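Local coordinates for protein D-psicose 3-epimerase (PDB 2HK0) that probably catalyses the metal-dependent interconversion of D-fructose and D-psicose by epimerising the sugar at carbon 3, at residues L167-L172 and A188-V193; D212-A217 and G241-H246; F228-G231 and V237-K240. All blocks are in the same frame, centred on the assembly; numbering follows the deposited sequence.

Interaction 1 (L167-L172 and A188-V193); sequences LCIEVL and AFVKDV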
ATOM      1  N   LEU A 167     -21.373 -17.321 -19.137  1.00 17.52           N
ATOM      2  CA  LEU A 167     -20.792 -16.261 -19.952  1.00 18.12           C
ATOM      3  C   LEU A 167     -20.316 -15.180 -18.973  1.00 19.11           C
ATOM      4  O   LEU A 167     -21.123 -14.599 -18.236  1.00 18.63           O
ATOM      5  CB  LEU A 167     -21.864 -15.693 -20.898  1.00 17.89           C
ATOM      6  CG  LEU A 167     -22.489 -16.747 -21.833  1.00 21.00           C
ATOM      7  CD1 LEU A 167     -23.650 -16.158 -22.619  1.00 19.51           C
ATOM      8  CD2 LEU A 167     -21.404 -17.275 -22.776  1.00 19.75           C
ATOM      9  N   CYS A 168     -19.014 -14.912 -18.955  1.00 18.49           N
ATOM     10  CA  CYS A 168     -18.465 -13.919 -18.033  1.00 16.28           C
ATOM     11  C   CYS A 168     -18.033 -12.661 -18.773  1.00 17.85           C
ATOM     12  O   CYS A 168     -17.105 -12.697 -19.584  1.00 19.62           O
ATOM     13  CB  CYS A 168     -17.293 -14.533 -17.269  1.00 18.06           C
ATOM     14  SG  CYS A 168     -17.792 -16.041 -16.387  1.00 20.83           S
ATOM     15  N   ILE A 169     -18.726 -11.561 -18.481  1.00 16.62           N
ATOM     16  CA  ILE A 169     -18.514 -10.256 -19.106  1.00 17.73           C
ATOM     17  C   ILE A 169     -17.347  -9.523 -18.470  1.00 17.84           C
ATOM     18  O   ILE A 169     -17.423  -9.103 -17.312  1.00 14.52           O
ATOM     19  CB  ILE A 169     -19.781  -9.388 -18.962  1.00 18.03           C
ATOM     20  CG1 ILE A 169     -21.008 -10.219 -19.365  1.00 15.55           C
ATOM     21  CG2 ILE A 169     -19.659  -8.112 -19.810  1.00 17.44           C
ATOM     22  CD1 ILE A 169     -20.963 -10.765 -20.787  1.00 17.91           C
ATOM     23  N   GLU A 170     -16.278  -9.341 -19.242  1.00 16.39           N
ATOM     24  CA  GLU A 170     -15.079  -8.698 -18.706  1.00 18.27           C
ATOM     25  C   GLU A 170     -15.128  -7.185 -18.695  1.00 16.64           C
ATOM     26  O   GLU A 170     -15.473  -6.555 -19.694  1.00 16.91           O
ATOM     27  CB  GLU A 170     -13.834  -9.170 -19.475  1.00 19.02           C
ATOM     28  CG  GLU A 170     -12.501  -8.678 -18.895  1.00 19.89           C
ATOM     29  CD  GLU A 170     -11.283  -9.302 -19.590  1.00 24.44           C
ATOM     30  OE1 GLU A 170     -11.410  -9.716 -20.764  1.00 24.16           O
ATOM     31  OE2 GLU A 170     -10.196  -9.367 -18.970  1.00 22.14           O
ATOM     32  N   VAL A 171     -14.787  -6.612 -17.542  1.00 17.28           N
ATOM     33  CA  VAL A 171     -14.752  -5.160 -17.354  1.00 15.60           C
ATOM     34  C   VAL A 171     -13.347  -4.756 -17.799  1.00 17.66           C
ATOM     35  O   VAL A 171     -12.365  -5.313 -17.313  1.00 17.07           O
ATOM     36  CB  VAL A 171     -14.995  -4.804 -15.859  1.00 17.12           C
ATOM     37  CG1 VAL A 171     -14.811  -3.306 -15.619  1.00 14.32           C
ATOM     38  CG2 VAL A 171     -16.421  -5.221 -15.465  1.00 15.46           C
ATOM     39  N   LEU A 172     -13.255  -3.811 -18.730  1.00 17.74           N
ATOM     40  CA  LEU A 172     -11.953  -3.381 -19.271  1.00 17.59           C
ATOM     41  C   LEU A 172     -11.606  -1.909 -19.034  1.00 16.88           C
ATOM     42  O   LEU A 172     -12.476  -1.101 -18.712  1.00 15.33           O
ATOM     43  CB  LEU A 172     -11.919  -3.642 -20.777  1.00 17.38           C
ATOM     44  CG  LEU A 172     -12.104  -5.080 -21.248  1.00 18.03           C
ATOM     45  CD1 LEU A 172     -12.314  -5.086 -22.770  1.00 19.95           C
ATOM     46  CD2 LEU A 172     -10.887  -5.903 -20.871  1.00 17.39           C
ATOM     47  N   ALA A 188     -24.215  -3.719 -13.292  1.00 18.89           N
ATOM     48  CA  ALA A 188     -25.468  -3.147 -13.796  1.00 21.54           C
ATOM     49  C   ALA A 188     -25.822  -3.826 -15.111  1.00 21.88           C
ATOM     50  O   ALA A 188     -26.970  -4.186 -15.350  1.00 21.10           O
ATOM     51  CB  ALA A 188     -25.336  -1.634 -13.998  1.00 19.65           C
ATOM     52  N   PHE A 189     -24.818  -4.013 -15.956  1.00 19.92           N
ATOM     53  CA  PHE A 189     -25.026  -4.650 -17.244  1.00 20.35           C
ATOM     54  C   PHE A 189     -25.568  -6.075 -17.065  1.00 19.93           C
ATOM     55  O   PHE A 189     -26.521  -6.469 -17.729  1.00 19.03           O
ATOM     56  CB  PHE A 189     -23.705  -4.681 -18.024  1.00 18.24           C
ATOM     57  CG  PHE A 189     -23.795  -5.372 -19.352  1.00 18.87           C
ATOM     58  CD1 PHE A 189     -23.667  -6.758 -19.445  1.00 19.06           C
ATOM     59  CD2 PHE A 189     -23.991  -4.637 -20.513  1.00 18.76           C
ATOM     60  CE1 PHE A 189     -23.733  -7.399 -20.689  1.00 21.39           C
ATOM     61  CE2 PHE A 189     -24.060  -5.267 -21.773  1.00 20.04           C
ATOM     62  CZ  PHE A 189     -23.931  -6.642 -21.862  1.00 20.76           C
ATOM     63  N   VAL A 190     -24.933  -6.842 -16.182  1.00 18.91           N
ATOM     64  CA  VAL A 190     -25.341  -8.210 -15.914  1.00 18.88           C
ATOM     65  C   VAL A 190     -26.780  -8.276 -15.360  1.00 20.46           C
ATOM     66  O   VAL A 190     -27.571  -9.143 -15.759  1.00 18.63           O
ATOM     67  CB  VAL A 190     -24.320  -8.881 -14.955  1.00 19.65           C
ATOM     68  CG1 VAL A 190     -24.867 -10.197 -14.390  1.00 17.97           C
ATOM     69  CG2 VAL A 190     -23.033  -9.156 -15.731  1.00 18.51           C
ATOM     70  N   LYS A 191     -27.129  -7.359 -14.463  1.00 19.94           N
ATOM     71  CA  LYS A 191     -28.490  -7.352 -13.914  1.00 21.68           C
ATOM     72  C   LYS A 191     -29.506  -7.068 -15.022  1.00 22.66           C
ATOM     73  O   LYS A 191     -30.591  -7.640 -15.038  1.00 21.54           O
ATOM     74  CB  LYS A 191     -28.607  -6.317 -12.800  1.00 21.60           C
ATOM     75  CG  LYS A 191     -27.964  -6.776 -11.498  1.00 26.31           C
ATOM     76  CD  LYS A 191     -28.036  -5.696 -10.431  1.00 26.49           C
ATOM     77  CE  LYS A 191     -27.498  -6.191  -9.096  1.00 29.54           C
ATOM     78  NZ  LYS A 191     -27.604  -5.105  -8.062  1.00 32.82           N
ATOM     79  N   ASP A 192     -29.151  -6.178 -15.944  1.00 22.47           N
ATOM     80  CA  ASP A 192     -30.017  -5.863 -17.071  1.00 24.29           C
ATOM     81  C   ASP A 192     -30.199  -7.064 -17.989  1.00 24.67           C
ATOM     82  O   ASP A 192     -31.261  -7.233 -18.593  1.00 23.92           O
ATOM     83  CB  ASP A 192     -29.445  -4.726 -17.907  1.00 28.08           C
ATOM     84  CG  ASP A 192     -29.967  -3.384 -17.478  1.00 35.35           C
ATOM     85  OD1 ASP A 192     -30.999  -3.360 -16.768  1.00 38.55           O
ATOM     86  OD2 ASP A 192     -29.361  -2.354 -17.854  1.00 37.50           O
ATOM     87  N   VAL A 193     -29.161  -7.881 -18.126  1.00 20.65           N
ATOM     88  CA  VAL A 193     -29.299  -9.036 -18.987  1.00 20.20           C
ATOM     89  C   VAL A 193     -30.326  -9.984 -18.370  1.00 21.15           C
ATOM     90  O   VAL A 193     -31.123 -10.583 -19.086  1.00 19.61           O
ATOM     91  CB  VAL A 193     -27.956  -9.771 -19.196  1.00 18.18           C
ATOM     92  CG1 VAL A 193     -28.209 -11.155 -19.793  1.00 15.39           C
ATOM     93  CG2 VAL A 193     -27.060  -8.944 -20.146  1.00 16.54           C
TER
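Ile169, on strand 166-170, meets Phe189 and Val190 of helix 183-193, and one methylene, Ile169 CG1, makes both close approaches. It lies 4.1 Å from Phe189 CE1 and 4.3 Å from Val190 CG2, so a single branch of the isoleucine serves two neighbouring residues of the helix. The torsion that allows this puts CG1 opposite the carbonyl carbon of Ile169 and beside its amide N (chi1 -48°), while CG2 takes the place trans to that N. On the helix, CG of Phe189 is trans to its amide N (chi1 178°); Ile169 CG1 approaches the ring obliquely, and the two side chains run roughly perpendicular to each other. The contact is purely apolar: 107 Å² is buried over both sides, about half of it on Ile169, and the alpha carbons of Ile169 and Val190 stand 7.8 Å apart. All three residues are buried. Leu180 touches both Ile169 and Phe189, Val150 and Ile153 of helix 142-162 also cover the phenylalanine, and Val190 reaches Val200 on the next strand.

The outer side of the helix faces solvent. Ala188, Lys191 and Asp192 are exposed and make no contact with segment 167-172, although Asp192 OD2 is hydrogen-bonded to Tyr146 OH. The helix thus has a packed side and a solvent side; Asp192 N to Ala188 O and Val193 N to Phe189 O, both 3.0 Å, are its i to i-4 bonds here. On the other partner, backbone hydrogen bonds of Ile169 with Lys199 and Met201 join it to strand 198-203. An outward-facing strand residue packed under the buried side of a helix, followed by a return to the adjacent parallel strand 198-203, is the hallmark of the beta-alpha-beta unit of a TIM barrel.

Interaction 2 (D212-A217 and G241-H246); sequences DSFGDA and GRMPWH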
ATOM      1  N   ASP A 212     -11.652   2.592  -8.043  1.00 16.48           N
ATOM      2  CA  ASP A 212     -11.346   3.401  -6.873  1.00 19.79           C
ATOM      3  C   ASP A 212     -10.666   2.502  -5.820  1.00 19.28           C
ATOM      4  O   ASP A 212      -9.725   2.924  -5.140  1.00 19.33           O
ATOM      5  CB  ASP A 212     -12.643   3.993  -6.288  1.00 20.42           C
ATOM      6  CG  ASP A 212     -12.402   4.753  -4.990  1.00 24.92           C
ATOM      7  OD1 ASP A 212     -11.456   5.570  -4.936  1.00 22.74           O
ATOM      8  OD2 ASP A 212     -13.167   4.544  -4.022  1.00 27.17           O
ATOM      9  N   SER A 213     -11.141   1.263  -5.698  1.00 18.69           N
ATOM     10  CA  SER A 213     -10.599   0.302  -4.727  1.00 17.22           C
ATOM     11  C   SER A 213     -10.734  -1.146  -5.228  1.00 17.35           C
ATOM     12  O   SER A 213     -11.815  -1.554  -5.651  1.00 16.33           O
ATOM     13  CB  SER A 213     -11.335   0.451  -3.386  1.00 18.73           C
ATOM     14  OG  SER A 213     -11.130  -0.689  -2.557  1.00 19.54           O
ATOM     15  N   PHE A 214      -9.648  -1.919  -5.163  1.00 15.86           N
ATOM     16  CA  PHE A 214      -9.668  -3.313  -5.624  1.00 18.53           C
ATOM     17  C   PHE A 214     -10.642  -4.139  -4.774  1.00 20.36           C
ATOM     18  O   PHE A 214     -11.478  -4.884  -5.305  1.00 18.44           O
ATOM     19  CB  PHE A 214      -8.266  -3.950  -5.549  1.00 16.88           C
ATOM     20  CG  PHE A 214      -7.287  -3.398  -6.549  1.00 18.71           C
ATOM     21  CD1 PHE A 214      -6.505  -2.289  -6.240  1.00 20.93           C
ATOM     22  CD2 PHE A 214      -7.137  -3.992  -7.798  1.00 18.03           C
ATOM     23  CE1 PHE A 214      -5.581  -1.780  -7.170  1.00 20.60           C
ATOM     24  CE2 PHE A 214      -6.222  -3.493  -8.721  1.00 19.74           C
ATOM     25  CZ  PHE A 214      -5.444  -2.386  -8.406  1.00 20.28           C
ATOM     26  N   GLY A 215     -10.520  -4.008  -3.451  1.00 18.30           N
ATOM     27  CA  GLY A 215     -11.399  -4.740  -2.566  1.00 18.80           C
ATOM     28  C   GLY A 215     -12.853  -4.363  -2.786  1.00 19.47           C
ATOM     29  O   GLY A 215     -13.733  -5.235  -2.816  1.00 19.00           O
ATOM     30  N   ASP A 216     -13.119  -3.068  -2.932  1.00 17.65           N
ATOM     31  CA  ASP A 216     -14.485  -2.608  -3.141  1.00 18.96           C
ATOM     32  C   ASP A 216     -15.060  -3.106  -4.453  1.00 18.06           C
ATOM     33  O   ASP A 216     -16.236  -3.450  -4.508  1.00 15.53           O
ATOM     34  CB  ASP A 216     -14.575  -1.077  -3.119  1.00 22.43           C
ATOM     35  CG  ASP A 216     -14.614  -0.508  -1.701  1.00 28.92           C
ATOM     36  OD1 ASP A 216     -14.677  -1.290  -0.721  1.00 29.47           O
ATOM     37  OD2 ASP A 216     -14.593   0.737  -1.568  1.00 31.25           O
ATOM     38  N   ALA A 217     -14.235  -3.149  -5.504  1.00 15.03           N
ATOM     39  CA  ALA A 217     -14.713  -3.596  -6.811  1.00 14.72           C
ATOM     40  C   ALA A 217     -15.095  -5.085  -6.750  1.00 15.80           C
ATOM     41  O   ALA A 217     -16.104  -5.523  -7.327  1.00 15.32           O
ATOM     42  CB  ALA A 217     -13.630  -3.360  -7.874  1.00 12.40           C
ATOM     43  N   GLY A 241       5.216  -7.685  -8.700  1.00 18.01           N
ATOM     44  CA  GLY A 241       4.986  -6.272  -8.480  1.00 18.60           C
ATOM     45  C   GLY A 241       4.258  -5.770  -7.256  1.00 18.10           C
ATOM     46  O   GLY A 241       4.134  -6.461  -6.253  1.00 19.24           O
ATOM     47  N   ARG A 242       3.741  -4.554  -7.379  1.00 18.26           N
ATOM     48  CA  ARG A 242       3.060  -3.852  -6.296  1.00 20.66           C
ATOM     49  C   ARG A 242       1.541  -3.986  -6.164  1.00 19.60           C
ATOM     50  O   ARG A 242       0.931  -3.286  -5.367  1.00 18.51           O
ATOM     51  CB  ARG A 242       3.419  -2.366  -6.377  1.00 21.54           C
ATOM     52  CG  ARG A 242       2.949  -1.710  -7.669  1.00 22.45           C
ATOM     53  CD  ARG A 242       3.341  -0.251  -7.722  1.00 25.38           C
ATOM     54  NE  ARG A 242       3.346   0.192  -9.108  1.00 28.04           N
ATOM     55  CZ  ARG A 242       2.269   0.567  -9.787  1.00 27.08           C
ATOM     56  NH1 ARG A 242       1.074   0.579  -9.205  1.00 24.49           N
ATOM     57  NH2 ARG A 242       2.392   0.884 -11.073  1.00 26.88           N
HETATM   58  N   MSE A 243       0.927  -4.866  -6.943  1.00 19.99           N
HETATM   59  CA  MSE A 243      -0.518  -5.080  -6.851  1.00 21.14           C
HETATM   60  C   MSE A 243      -0.842  -5.397  -5.362  1.00 20.83           C
HETATM   61  O   MSE A 243      -0.069  -6.074  -4.678  1.00 19.75           O
HETATM   62  CB  MSE A 243      -0.873  -6.260  -7.755  1.00 24.69           C
HETATM   63  CG  MSE A 243      -2.310  -6.363  -8.220  1.00 32.57           C
HETATM   64 SE   MSE A 243      -2.909  -4.831  -9.263  1.00 38.25          SE
HETATM   65  CE  MSE A 243      -2.111  -5.141 -10.996  1.00 36.13           C
ATOM     66  N   PRO A 244      -1.971  -4.898  -4.832  1.00 20.12           N
ATOM     67  CA  PRO A 244      -2.285  -5.193  -3.422  1.00 20.15           C
ATOM     68  C   PRO A 244      -2.864  -6.614  -3.270  1.00 18.86           C
ATOM     69  O   PRO A 244      -4.032  -6.801  -2.928  1.00 17.09           O
ATOM     70  CB  PRO A 244      -3.307  -4.122  -3.047  1.00 20.88           C
ATOM     71  CG  PRO A 244      -3.395  -3.204  -4.257  1.00 24.28           C
ATOM     72  CD  PRO A 244      -2.988  -4.021  -5.428  1.00 23.17           C
ATOM     73  N   TRP A 245      -2.023  -7.609  -3.507  1.00 17.12           N
ATOM     74  CA  TRP A 245      -2.443  -8.996  -3.448  1.00 16.94           C
ATOM     75  C   TRP A 245      -3.166  -9.413  -2.172  1.00 16.77           C
ATOM     76  O   TRP A 245      -4.157 -10.132  -2.234  1.00 16.69           O
ATOM     77  CB  TRP A 245      -1.236  -9.896  -3.725  1.00 16.69           C
ATOM     78  CG  TRP A 245      -0.683  -9.672  -5.116  1.00 12.49           C
ATOM     79  CD1 TRP A 245       0.551  -9.180  -5.444  1.00 14.66           C
ATOM     80  CD2 TRP A 245      -1.375  -9.876  -6.350  1.00 14.44           C
ATOM     81  NE1 TRP A 245       0.669  -9.062  -6.818  1.00 12.98           N
ATOM     82  CE2 TRP A 245      -0.500  -9.478  -7.396  1.00 15.32           C
ATOM     83  CE3 TRP A 245      -2.658 -10.355  -6.682  1.00 16.23           C
ATOM     84  CZ2 TRP A 245      -0.870  -9.540  -8.753  1.00 12.93           C
ATOM     85  CZ3 TRP A 245      -3.021 -10.419  -8.016  1.00 16.40           C
ATOM     86  CH2 TRP A 245      -2.126 -10.010  -9.040  1.00 13.74           C
ATOM     87  N   HIS A 246      -2.690  -8.949  -1.024  1.00 15.18           N
ATOM     88  CA  HIS A 246      -3.325  -9.299   0.235  1.00 15.56           C
ATOM     89  C   HIS A 246      -4.770  -8.778   0.300  1.00 14.37           C
ATOM     90  O   HIS A 246      -5.684  -9.495   0.710  1.00 16.36           O
ATOM     91  CB  HIS A 246      -2.491  -8.763   1.400  1.00 15.14           C
ATOM     92  CG  HIS A 246      -3.070  -9.080   2.748  1.00 19.20           C
ATOM     93  ND1 HIS A 246      -3.749  -8.150   3.501  1.00 16.98           N
ATOM     94  CD2 HIS A 246      -3.088 -10.227   3.467  1.00 19.59           C
ATOM     95  CE1 HIS A 246      -4.159  -8.707   4.626  1.00 19.99           C
ATOM     96  NE2 HIS A 246      -3.772  -9.968   4.631  1.00 18.47           N
TER
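A selenium atom lies against an aromatic ring here: SE of Met243, a selenomethionine in this crystal, sits 3.6 Å from both CE2 and CZ of Phe214. It is 47° off the ring normal, so the Met-aromatic approach is oblique. Bends at chi2 and chi3 fold the Met243 chain so that its end comes closer to the ring than its first bond would suggest. Pro244 comes from the same side of the ring but lies over the face, toward the CD1-CE1 rim. Its CD is 4.1 Å from the centroid of Phe214 and only 21° off the normal, a CH-pi contact, while its CG lies 3.8 Å from Phe214 CD1.

Both partners lie at helix beginnings. Ser213 OG caps helix 214-221 by accepting from Asp216 N at 3.1 Å and 166°, and Pro244, at the N-cap position of helix 245-254, centres an inverse gamma turn. Phe214 also packs on Arg242 of the second subunit, so the site borders a subunit interface. The first residue of helix 214-221 thus meets the loop and N-cap residue leading into helix 245-254, joining the helices that precede and follow strand 225-230 of the TIM barrel.

Interaction 3 (F228-G231 and V237-K240); sequences FHTG and VPGK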
ATOM      1  N   PHE A 228     -11.988 -14.461 -13.001  1.00 17.05           N
ATOM      2  CA  PHE A 228     -11.028 -13.461 -12.528  1.00 17.00           C
ATOM      3  C   PHE A 228      -9.666 -13.620 -13.208  1.00 18.18           C
ATOM      4  O   PHE A 228      -9.132 -14.729 -13.307  1.00 15.99           O
ATOM      5  CB  PHE A 228     -10.865 -13.636 -11.008  1.00 16.98           C
ATOM      6  CG  PHE A 228     -10.211 -12.470 -10.296  1.00 16.11           C
ATOM      7  CD1 PHE A 228     -10.838 -11.235 -10.223  1.00 15.59           C
ATOM      8  CD2 PHE A 228      -9.004 -12.646  -9.615  1.00 19.15           C
ATOM      9  CE1 PHE A 228     -10.283 -10.184  -9.477  1.00 17.20           C
ATOM     10  CE2 PHE A 228      -8.431 -11.606  -8.863  1.00 15.47           C
ATOM     11  CZ  PHE A 228      -9.070 -10.375  -8.792  1.00 17.60           C
ATOM     12  N   HIS A 229      -9.104 -12.504 -13.660  1.00 16.71           N
ATOM     13  CA  HIS A 229      -7.798 -12.507 -14.312  1.00 15.45           C
ATOM     14  C   HIS A 229      -6.788 -11.745 -13.457  1.00 15.97           C
ATOM     15  O   HIS A 229      -7.129 -10.720 -12.846  1.00 15.65           O
ATOM     16  CB  HIS A 229      -7.887 -11.836 -15.693  1.00 15.72           C
ATOM     17  CG  HIS A 229      -8.319 -12.760 -16.788  1.00 17.67           C
ATOM     18  ND1 HIS A 229      -8.323 -12.389 -18.115  1.00 18.45           N
ATOM     19  CD2 HIS A 229      -8.693 -14.059 -16.759  1.00 17.22           C
ATOM     20  CE1 HIS A 229      -8.671 -13.422 -18.858  1.00 19.40           C
ATOM     21  NE2 HIS A 229      -8.900 -14.450 -18.059  1.00 21.69           N
ATOM     22  N   THR A 230      -5.544 -12.217 -13.440  1.00 14.45           N
ATOM     23  CA  THR A 230      -4.505 -11.569 -12.651  1.00 16.01           C
ATOM     24  C   THR A 230      -3.233 -11.241 -13.432  1.00 15.99           C
ATOM     25  O   THR A 230      -2.894 -11.902 -14.419  1.00 16.23           O
ATOM     26  CB  THR A 230      -4.089 -12.434 -11.475  1.00 13.05           C
ATOM     27  OG1 THR A 230      -3.738 -13.732 -11.967  1.00 14.69           O
ATOM     28  CG2 THR A 230      -5.234 -12.548 -10.464  1.00 15.62           C
ATOM     29  N   GLY A 231      -2.532 -10.224 -12.945  1.00 15.99           N
ATOM     30  CA  GLY A 231      -1.289  -9.777 -13.547  1.00 16.43           C
ATOM     31  C   GLY A 231      -0.891  -8.501 -12.832  1.00 16.88           C
ATOM     32  O   GLY A 231      -1.732  -7.872 -12.183  1.00 17.87           O
ATOM     33  N   VAL A 237       3.966 -11.538 -14.246  1.00 13.65           N
ATOM     34  CA  VAL A 237       3.261 -12.548 -13.483  1.00 15.18           C
ATOM     35  C   VAL A 237       3.016 -12.056 -12.066  1.00 16.14           C
ATOM     36  O   VAL A 237       3.787 -11.269 -11.517  1.00 15.02           O
ATOM     37  CB  VAL A 237       4.054 -13.870 -13.423  1.00 17.97           C
ATOM     38  CG1 VAL A 237       4.388 -14.349 -14.837  1.00 18.29           C
ATOM     39  CG2 VAL A 237       5.311 -13.678 -12.614  1.00 15.84           C
ATOM     40  N   PRO A 238       1.911 -12.500 -11.462  1.00 15.64           N
ATOM     41  CA  PRO A 238       1.558 -12.105 -10.100  1.00 15.87           C
ATOM     42  C   PRO A 238       2.690 -12.371  -9.105  1.00 17.67           C
ATOM     43  O   PRO A 238       3.303 -13.441  -9.110  1.00 16.71           O
ATOM     44  CB  PRO A 238       0.329 -12.949  -9.812  1.00 14.72           C
ATOM     45  CG  PRO A 238      -0.332 -13.043 -11.185  1.00 17.22           C
ATOM     46  CD  PRO A 238       0.867 -13.351 -12.061  1.00 14.35           C
ATOM     47  N   GLY A 239       2.963 -11.387  -8.258  1.00 19.88           N
ATOM     48  CA  GLY A 239       4.016 -11.534  -7.272  1.00 19.31           C
ATOM     49  C   GLY A 239       5.280 -10.759  -7.617  1.00 20.24           C
ATOM     50  O   GLY A 239       6.130 -10.535  -6.740  1.00 19.20           O
ATOM     51  N   LYS A 240       5.424 -10.355  -8.880  1.00 18.41           N
ATOM     52  CA  LYS A 240       6.606  -9.601  -9.306  1.00 18.79           C
ATOM     53  C   LYS A 240       6.450  -8.109  -8.982  1.00 21.07           C
ATOM     54  O   LYS A 240       7.435  -7.354  -8.983  1.00 16.97           O
ATOM     55  CB  LYS A 240       6.799  -9.723 -10.823  1.00 22.38           C
ATOM     56  CG  LYS A 240       7.120 -11.124 -11.351  1.00 22.81           C
ATOM     57  CD  LYS A 240       8.596 -11.450 -11.150  1.00 23.36           C
ATOM     58  CE  LYS A 240       9.028 -12.651 -11.999  1.00 22.83           C
ATOM     59  NZ  LYS A 240      10.476 -12.926 -11.765  1.00 20.99           N
TER
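Thr230 and Pro238 meet through the CG corner of the pyrrolidine ring, which is puckered C-gamma exo. That carbon is 3.6 Å from Thr230 OG1 and 3.8 Å from Thr230 CB, with Gly231 N at 4.0 Å, so it rests on the threonine side chain and the backbone just after it. With chi1 at 53°, the hydroxyl of Thr230 is tucked between its own amide N and carbonyl carbon, and the CG2 methyl lies trans to that carbonyl carbon. The hydroxyl also makes a weak hydrogen bond to Ile262 O, so it reaches the adjacent strand 260-263 as well. The two side chains cross nearly at right angles.

Pro238 occupies the second position of a type II turn from Val237 to Lys240, closed by Lys240 N to Val237 O at 3.2 Å. Gly239 follows with a positive phi of 105°, where a side chain would strike the preceding carbonyl O. Its N is further held by Glu232 OE2. Trp245 touches both Thr230 and Pro238 and covers the join. A beta turn folded back onto the carboxyl end of strand 225-230 is part of a beta-alpha loop, the kind that surrounds the active-site mouth in TIM barrels.

How the interactions relate
All three contacts belong to one eight-stranded parallel TIM barrel. Interaction 1 comes first along the chain and involves strand 166-170, two places from strand 225-230 of interaction 3; their centres are 22 Å apart, yet Glu170 OE2 comes within 3.7 Å of His229 ND1 near the ends of the two strands. Interaction 3 is nested in the loop closed by interaction 2, and their centres are only 11 Å apart. Trp245 of segment 241-246 also lies beside segment 228-231, its CH2 3.8 Å from Gly231 O. Interactions 1 and 2, 21 Å between centres, do not touch. Thus interaction 1 joins strand to helix in the barrel wall, whereas the other two lie in and around the loop after strand 225-230 and also touch other subunits.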